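Long-range contact in Non-structural protein 3 (Porcine deltacoronavirus, PDB 6LN0), which is a multidomain replicase protein whose macro domain probably binds ADP-ribose and whose papain-like region is related to proteases that cleave the viral polyprotein: residues 233-244 with 290-301. Sequence-based numbering, arbitrary orientation.
Sequences VYLKTCHHKWVV and GNPNRFVAWIYA
Tyr234 lies as a knob in a hole formed by Arg294, Ala297, Trp298 and Ala301, where helices 228-237 and 293-302 pack within the papain-like protease region. Their local axes come within 8.2 Å and run roughly antiparallel, at 144°. The small methyls of Ala297 and Ala301 suit this close approach: Ala297 CB sits 3.7 Å from Thr237 CB, and Ala301 CB meets Tyr234 CB. With CG anti to the backbone N (chi1 163°), the Tyr234 ring reaches along helix 293-302 and turns its edge to that backbone, CE1 lying 3.5 Å from Arg294 O. Cys238, small and weakly polar, rests its SG over one face of this ring, toward the rim, and touches Ala297 CB.

After the beta turn from Thr237 to His240, the chain runs on past the start of helix 293-302. Trp242 supplies a broad surface: Val296 CG1 touches the indole, 3.6 Å from CZ2, and His240 ND1 lies over one face, toward its rim. Rigid Pro292 meets both Trp242 CB and Val244 CG1.

Farther out, Arg294 forms a salt bridge with Glu286, Trp298 NE1 hydrogen-bonds to Leu224 O, and Leu253 backs Trp242 and Val296. Back at the interface, Asn293, whose amide can donate to backbone carbonyls, ties turn to helix start: ND2 gives a 2.8 Å hydrogen bond to Cys238 O, bent to 147° and arriving from above the carbonyl plane.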
ATOM      1  N   VAL A 233       2.317   6.587   9.547  1.00 42.37           N
ATOM      2  CA  VAL A 233       2.852   6.824  10.874  1.00 40.97           C
ATOM      3  C   VAL A 233       1.720   7.145  11.837  1.00 42.65           C
ATOM      4  O   VAL A 233       1.667   6.637  12.970  1.00 45.11           O
ATOM      5  CB  VAL A 233       3.888   7.959  10.831  1.00 48.45           C
ATOM      6  CG1 VAL A 233       4.301   8.361  12.256  1.00 41.98           C
ATOM      7  CG2 VAL A 233       5.106   7.582   9.957  1.00 36.85           C
ATOM      8  N   TYR A 234       0.764   7.944  11.376  1.00 37.29           N
ATOM      9  CA  TYR A 234      -0.353   8.325  12.229  1.00 40.17           C
ATOM     10  C   TYR A 234      -1.160   7.107  12.650  1.00 42.20           C
ATOM     11  O   TYR A 234      -1.459   6.924  13.835  1.00 46.87           O
ATOM     12  CB  TYR A 234      -1.241   9.329  11.499  1.00 42.32           C
ATOM     13  CG  TYR A 234      -2.610   9.470  12.104  1.00 41.74           C
ATOM     14  CD1 TYR A 234      -2.771  10.164  13.296  1.00 33.26           C
ATOM     15  CD2 TYR A 234      -3.756   8.929  11.480  1.00 35.06           C
ATOM     16  CE1 TYR A 234      -4.020  10.329  13.879  1.00 32.47           C
ATOM     17  CE2 TYR A 234      -5.042   9.092  12.071  1.00 34.15           C
ATOM     18  CZ  TYR A 234      -5.140   9.801  13.290  1.00 37.50           C
ATOM     19  OH  TYR A 234      -6.333  10.012  13.948  1.00 39.93           O
ATOM     20  N   LEU A 235      -1.516   6.256  11.693  1.00 41.25           N
ATOM     21  CA  LEU A 235      -2.336   5.090  11.998  1.00 43.42           C
ATOM     22  C   LEU A 235      -1.642   4.167  12.991  1.00 43.35           C
ATOM     23  O   LEU A 235      -2.279   3.636  13.909  1.00 48.26           O
ATOM     24  CB  LEU A 235      -2.677   4.323  10.712  1.00 36.13           C
ATOM     25  CG  LEU A 235      -3.628   5.054   9.765  1.00 38.84           C
ATOM     26  CD1 LEU A 235      -3.665   4.387   8.386  1.00 42.51           C
ATOM     27  CD2 LEU A 235      -5.005   5.103  10.389  1.00 38.60           C
ATOM     28  N   LYS A 236      -0.345   3.942  12.815  1.00 40.33           N
ATOM     29  CA  LYS A 236       0.355   3.042  13.720  1.00 44.26           C
ATOM     30  C   LYS A 236       0.539   3.665  15.109  1.00 46.29           C
ATOM     31  O   LYS A 236       0.400   2.970  16.122  1.00 49.60           O
ATOM     32  CB  LYS A 236       1.686   2.631  13.099  1.00 44.90           C
ATOM     33  CG  LYS A 236       1.519   1.729  11.889  1.00 46.03           C
ATOM     34  CD  LYS A 236       2.842   1.490  11.198  1.00 51.21           C
ATOM     35  CE  LYS A 236       3.096  -0.012  11.028  1.00 55.70           C
ATOM     36  NZ  LYS A 236       3.501  -0.359   9.631  1.00 64.59           N
ATOM     37  N   THR A 237       0.809   4.975  15.185  1.00 41.39           N
ATOM     38  CA  THR A 237       1.011   5.627  16.482  1.00 42.88           C
ATOM     39  C   THR A 237      -0.276   5.720  17.294  1.00 43.53           C
ATOM     40  O   THR A 237      -0.221   5.902  18.511  1.00 42.37           O
ATOM     41  CB  THR A 237       1.623   7.021  16.276  1.00 40.33           C
ATOM     42  OG1 THR A 237       2.786   6.915  15.438  1.00 39.95           O
ATOM     43  CG2 THR A 237       2.033   7.659  17.598  1.00 41.81           C
ATOM     44  N   CYS A 238      -1.433   5.546  16.660  1.00 49.15           N
ATOM     45  CA  CYS A 238      -2.694   5.498  17.391  1.00 48.58           C
ATOM     46  C   CYS A 238      -2.769   4.329  18.365  1.00 47.29           C
ATOM     47  O   CYS A 238      -3.639   4.320  19.246  1.00 48.18           O
ATOM     48  CB  CYS A 238      -3.834   5.456  16.374  1.00 41.68           C
ATOM     49  SG  CYS A 238      -4.183   7.073  15.795  1.00 45.09           S
ATOM     50  N   HIS A 239      -1.874   3.359  18.236  1.00 43.76           N
ATOM     51  CA  HIS A 239      -1.870   2.198  19.115  1.00 50.77           C
ATOM     52  C   HIS A 239      -1.050   2.401  20.385  1.00 52.24           C
ATOM     53  O   HIS A 239      -1.169   1.596  21.317  1.00 55.68           O
ATOM     54  CB  HIS A 239      -1.356   0.963  18.356  1.00 45.21           C
ATOM     55  CG  HIS A 239      -2.280   0.511  17.272  1.00 48.15           C
ATOM     56  ND1 HIS A 239      -3.077  -0.605  17.397  1.00 51.14           N
ATOM     57  CD2 HIS A 239      -2.558   1.038  16.056  1.00 41.44           C
ATOM     58  CE1 HIS A 239      -3.795  -0.754  16.302  1.00 46.72           C
ATOM     59  NE2 HIS A 239      -3.502   0.233  15.475  1.00 50.05           N
ATOM     60  N   HIS A 240      -0.235   3.447  20.451  1.00 51.26           N
ATOM     61  CA  HIS A 240       0.524   3.709  21.668  1.00 53.71           C
ATOM     62  C   HIS A 240      -0.414   3.998  22.827  1.00 50.82           C
ATOM     63  O   HIS A 240      -1.399   4.727  22.682  1.00 56.14           O
ATOM     64  CB  HIS A 240       1.463   4.889  21.458  1.00 50.24           C
ATOM     65  CG  HIS A 240       2.785   4.730  22.128  1.00 59.70           C
ATOM     66  ND1 HIS A 240       3.169   5.504  23.207  1.00 60.34           N
ATOM     67  CD2 HIS A 240       3.819   3.891  21.877  1.00 60.50           C
ATOM     68  CE1 HIS A 240       4.387   5.156  23.583  1.00 57.34           C
ATOM     69  NE2 HIS A 240       4.804   4.181  22.794  1.00 63.14           N
ATOM     70  N   LYS A 241      -0.115   3.419  23.981  1.00 57.43           N
ATOM     71  CA  LYS A 241      -0.873   3.722  25.195  1.00 62.39           C
ATOM     72  C   LYS A 241      -0.212   4.890  25.920  1.00 53.37           C
ATOM     73  O   LYS A 241       1.005   4.888  26.130  1.00 56.98           O
ATOM     74  CB  LYS A 241      -0.976   2.488  26.104  1.00 60.62           C
ATOM     75  CG  LYS A 241      -1.539   1.228  25.385  1.00 63.45           C
ATOM     76  CD  LYS A 241      -2.219   0.233  26.356  1.00 72.16           C
ATOM     77  CE  LYS A 241      -2.450  -1.156  25.721  1.00 68.34           C
ATOM     78  NZ  LYS A 241      -3.879  -1.436  25.328  1.00 69.26           N
ATOM     79  N   TRP A 242      -1.002   5.903  26.260  1.00 56.76           N
ATOM     80  CA  TRP A 242      -0.525   7.042  27.035  1.00 54.43           C
ATOM     81  C   TRP A 242      -1.389   7.222  28.269  1.00 55.95           C
ATOM     82  O   TRP A 242      -2.504   6.701  28.357  1.00 56.77           O
ATOM     83  CB  TRP A 242      -0.576   8.360  26.261  1.00 51.61           C
ATOM     84  CG  TRP A 242       0.002   8.376  24.892  1.00 55.69           C
ATOM     85  CD1 TRP A 242      -0.690   8.291  23.721  1.00 51.80           C
ATOM     86  CD2 TRP A 242       1.383   8.550  24.534  1.00 51.46           C
ATOM     87  NE1 TRP A 242       0.174   8.382  22.660  1.00 55.12           N
ATOM     88  CE2 TRP A 242       1.451   8.539  23.131  1.00 53.04           C
ATOM     89  CE3 TRP A 242       2.562   8.703  25.259  1.00 51.89           C
ATOM     90  CZ2 TRP A 242       2.653   8.671  22.439  1.00 51.02           C
ATOM     91  CZ3 TRP A 242       3.756   8.831  24.570  1.00 50.30           C
ATOM     92  CH2 TRP A 242       3.792   8.819  23.176  1.00 51.33           C
ATOM     93  N   VAL A 243      -0.888   8.019  29.210  1.00 56.34           N
ATOM     94  CA  VAL A 243      -1.663   8.439  30.371  1.00 53.23           C
ATOM     95  C   VAL A 243      -1.783   9.960  30.349  1.00 59.56           C
ATOM     96  O   VAL A 243      -0.774  10.671  30.233  1.00 57.62           O
ATOM     97  CB  VAL A 243      -1.015   7.936  31.677  1.00 63.31           C
ATOM     98  CG1 VAL A 243      -1.392   8.828  32.875  1.00 57.50           C
ATOM     99  CG2 VAL A 243      -1.368   6.451  31.917  1.00 51.60           C
ATOM    100  N   VAL A 244      -3.016  10.458  30.436  1.00 60.62           N
ATOM    101  CA  VAL A 244      -3.255  11.885  30.603  1.00 63.95           C
ATOM    102  C   VAL A 244      -3.935  12.108  31.949  1.00 64.15           C
ATOM    103  O   VAL A 244      -4.541  11.202  32.525  1.00 65.44           O
ATOM    104  CB  VAL A 244      -4.089  12.501  29.460  1.00 55.68           C
ATOM    105  CG1 VAL A 244      -3.189  12.832  28.285  1.00 50.76           C
ATOM    106  CG2 VAL A 244      -5.217  11.567  29.064  1.00 58.05           C
ATOM    107  N   GLY A 290      -9.657  12.162  27.980  1.00 66.16           N
ATOM    108  CA  GLY A 290      -8.957  10.956  28.381  1.00 64.29           C
ATOM    109  C   GLY A 290      -8.545  10.026  27.261  1.00 64.42           C
ATOM    110  O   GLY A 290      -7.988   8.960  27.556  1.00 68.86           O
ATOM    111  N   ASN A 291      -8.807  10.376  25.983  1.00 66.53           N
ATOM    112  CA  ASN A 291      -8.369   9.588  24.827  1.00 62.91           C
ATOM    113  C   ASN A 291      -7.262  10.312  24.082  1.00 61.35           C
ATOM    114  O   ASN A 291      -7.487  10.818  22.975  1.00 61.95           O
ATOM    115  CB  ASN A 291      -9.490   9.333  23.823  1.00 63.16           C
ATOM    116  CG  ASN A 291     -10.708   8.748  24.447  1.00 69.88           C
ATOM    117  OD1 ASN A 291     -10.872   8.795  25.667  1.00 68.25           O
ATOM    118  ND2 ASN A 291     -11.593   8.180  23.609  1.00 73.85           N
ATOM    119  N   PRO A 292      -6.046  10.347  24.621  1.00 59.85           N
ATOM    120  CA  PRO A 292      -4.984  11.115  23.970  1.00 56.41           C
ATOM    121  C   PRO A 292      -4.480  10.507  22.664  1.00 52.78           C
ATOM    122  O   PRO A 292      -3.638  11.121  21.995  1.00 51.34           O
ATOM    123  CB  PRO A 292      -3.884  11.115  25.030  1.00 53.84           C
ATOM    124  CG  PRO A 292      -4.072   9.787  25.719  1.00 56.82           C
ATOM    125  CD  PRO A 292      -5.535   9.472  25.689  1.00 55.77           C
ATOM    126  N   ASN A 293      -4.970   9.340  22.262  1.00 49.00           N
ATOM    127  CA  ASN A 293      -4.240   8.549  21.281  1.00 52.85           C
ATOM    128  C   ASN A 293      -4.230   9.210  19.907  1.00 48.58           C
ATOM    129  O   ASN A 293      -3.166   9.385  19.305  1.00 49.94           O
ATOM    130  CB  ASN A 293      -4.827   7.144  21.209  1.00 50.80           C
ATOM    131  CG  ASN A 293      -4.281   6.249  22.295  1.00 55.91           C
ATOM    132  OD1 ASN A 293      -4.032   6.696  23.415  1.00 59.31           O
ATOM    133  ND2 ASN A 293      -4.074   4.979  21.968  1.00 62.24           N
ATOM    134  N   ARG A 294      -5.392   9.598  19.398  1.00 43.65           N
ATOM    135  CA  ARG A 294      -5.419  10.126  18.041  1.00 48.44           C
ATOM    136  C   ARG A 294      -4.699  11.469  17.961  1.00 46.86           C
ATOM    137  O   ARG A 294      -3.831  11.674  17.098  1.00 44.98           O
ATOM    138  CB  ARG A 294      -6.866  10.220  17.558  1.00 45.11           C
ATOM    139  CG  ARG A 294      -7.447   8.836  17.292  1.00 50.93           C
ATOM    140  CD  ARG A 294      -8.959   8.824  17.158  1.00 58.28           C
ATOM    141  NE  ARG A 294      -9.368   9.208  15.814  1.00 61.92           N
ATOM    142  CZ  ARG A 294     -10.297  10.128  15.531  1.00 60.68           C
ATOM    143  NH1 ARG A 294     -10.944  10.754  16.501  1.00 53.57           N
ATOM    144  NH2 ARG A 294     -10.583  10.423  14.264  1.00 61.61           N
ATOM    145  N   PHE A 295      -5.017  12.379  18.888  1.00 49.45           N
ATOM    146  CA  PHE A 295      -4.441  13.721  18.879  1.00 42.69           C
ATOM    147  C   PHE A 295      -2.924  13.677  18.949  1.00 44.26           C
ATOM    148  O   PHE A 295      -2.242  14.383  18.204  1.00 44.70           O
ATOM    149  CB  PHE A 295      -5.013  14.507  20.054  1.00 51.30           C
ATOM    150  CG  PHE A 295      -4.643  15.956  20.073  1.00 47.45           C
ATOM    151  CD1 PHE A 295      -4.876  16.762  18.967  1.00 47.03           C
ATOM    152  CD2 PHE A 295      -4.117  16.532  21.217  1.00 46.12           C
ATOM    153  CE1 PHE A 295      -4.572  18.109  18.988  1.00 46.07           C
ATOM    154  CE2 PHE A 295      -3.808  17.897  21.256  1.00 45.96           C
ATOM    155  CZ  PHE A 295      -4.035  18.685  20.143  1.00 48.79           C
ATOM    156  N   VAL A 296      -2.378  12.835  19.822  1.00 42.05           N
ATOM    157  CA  VAL A 296      -0.930  12.723  19.966  1.00 41.12           C
ATOM    158  C   VAL A 296      -0.305  12.104  18.728  1.00 39.45           C
ATOM    159  O   VAL A 296       0.779  12.514  18.288  1.00 41.56           O
ATOM    160  CB  VAL A 296      -0.587  11.907  21.230  1.00 42.62           C
ATOM    161  CG1 VAL A 296       0.879  11.612  21.259  1.00 39.40           C
ATOM    162  CG2 VAL A 296      -0.974  12.696  22.492  1.00 46.58           C
ATOM    163  N   ALA A 297      -0.949  11.071  18.176  1.00 40.56           N
ATOM    164  CA  ALA A 297      -0.440  10.452  16.956  1.00 40.44           C
ATOM    165  C   ALA A 297      -0.427  11.458  15.809  1.00 38.22           C
ATOM    166  O   ALA A 297       0.540  11.536  15.040  1.00 37.74           O
ATOM    167  CB  ALA A 297      -1.280   9.229  16.596  1.00 38.72           C
ATOM    168  N   TRP A 298      -1.481  12.252  15.697  1.00 35.79           N
ATOM    169  CA  TRP A 298      -1.463  13.353  14.745  1.00 38.60           C
ATOM    170  C   TRP A 298      -0.279  14.292  14.978  1.00 42.24           C
ATOM    171  O   TRP A 298       0.309  14.802  14.018  1.00 44.14           O
ATOM    172  CB  TRP A 298      -2.785  14.112  14.817  1.00 39.50           C
ATOM    173  CG  TRP A 298      -2.850  15.248  13.865  1.00 44.86           C
ATOM    174  CD1 TRP A 298      -2.946  15.184  12.487  1.00 40.49           C
ATOM    175  CD2 TRP A 298      -2.829  16.639  14.199  1.00 42.37           C
ATOM    176  NE1 TRP A 298      -2.990  16.456  11.961  1.00 41.35           N
ATOM    177  CE2 TRP A 298      -2.924  17.366  12.984  1.00 43.19           C
ATOM    178  CE3 TRP A 298      -2.750  17.340  15.399  1.00 38.30           C
ATOM    179  CZ2 TRP A 298      -2.923  18.755  12.949  1.00 40.19           C
ATOM    180  CZ3 TRP A 298      -2.761  18.728  15.360  1.00 40.39           C
ATOM    181  CH2 TRP A 298      -2.847  19.417  14.151  1.00 37.64           C
ATOM    182  N   ILE A 299       0.095  14.550  16.235  1.00 41.65           N
ATOM    183  CA  ILE A 299       1.216  15.463  16.457  1.00 41.61           C
ATOM    184  C   ILE A 299       2.501  14.842  15.945  1.00 39.41           C
ATOM    185  O   ILE A 299       3.304  15.499  15.271  1.00 44.84           O
ATOM    186  CB  ILE A 299       1.353  15.850  17.939  1.00 40.67           C
ATOM    187  CG1 ILE A 299       0.046  16.390  18.480  1.00 41.42           C
ATOM    188  CG2 ILE A 299       2.479  16.845  18.111  1.00 35.63           C
ATOM    189  CD1 ILE A 299      -0.049  17.798  18.462  1.00 46.44           C
ATOM    190  N   TYR A 300       2.724  13.572  16.274  1.00 39.36           N
ATOM    191  CA  TYR A 300       3.957  12.914  15.856  1.00 41.02           C
ATOM    192  C   TYR A 300       4.060  12.820  14.342  1.00 43.13           C
ATOM    193  O   TYR A 300       5.141  13.035  13.778  1.00 47.75           O
ATOM    194  CB  TYR A 300       4.038  11.518  16.452  1.00 42.42           C
ATOM    195  CG  TYR A 300       4.715  11.440  17.806  1.00 48.81           C
ATOM    196  CD1 TYR A 300       6.076  11.213  17.897  1.00 47.32           C
ATOM    197  CD2 TYR A 300       3.978  11.553  18.986  1.00 41.07           C
ATOM    198  CE1 TYR A 300       6.694  11.104  19.112  1.00 51.26           C
ATOM    199  CE2 TYR A 300       4.584  11.445  20.200  1.00 50.24           C
ATOM    200  CZ  TYR A 300       5.952  11.226  20.264  1.00 51.80           C
ATOM    201  OH  TYR A 300       6.583  11.121  21.480  1.00 50.81           O
ATOM    202  N   ALA A 301       2.953  12.484  13.661  1.00 39.43           N
ATOM    203  CA  ALA A 301       3.002  12.339  12.202  1.00 44.80           C
ATOM    204  C   ALA A 301       3.144  13.692  11.506  1.00 41.10           C
ATOM    205  O   ALA A 301       3.803  13.795  10.466  1.00 40.44           O
ATOM    206  CB  ALA A 301       1.751  11.619  11.690  1.00 38.60           C
TER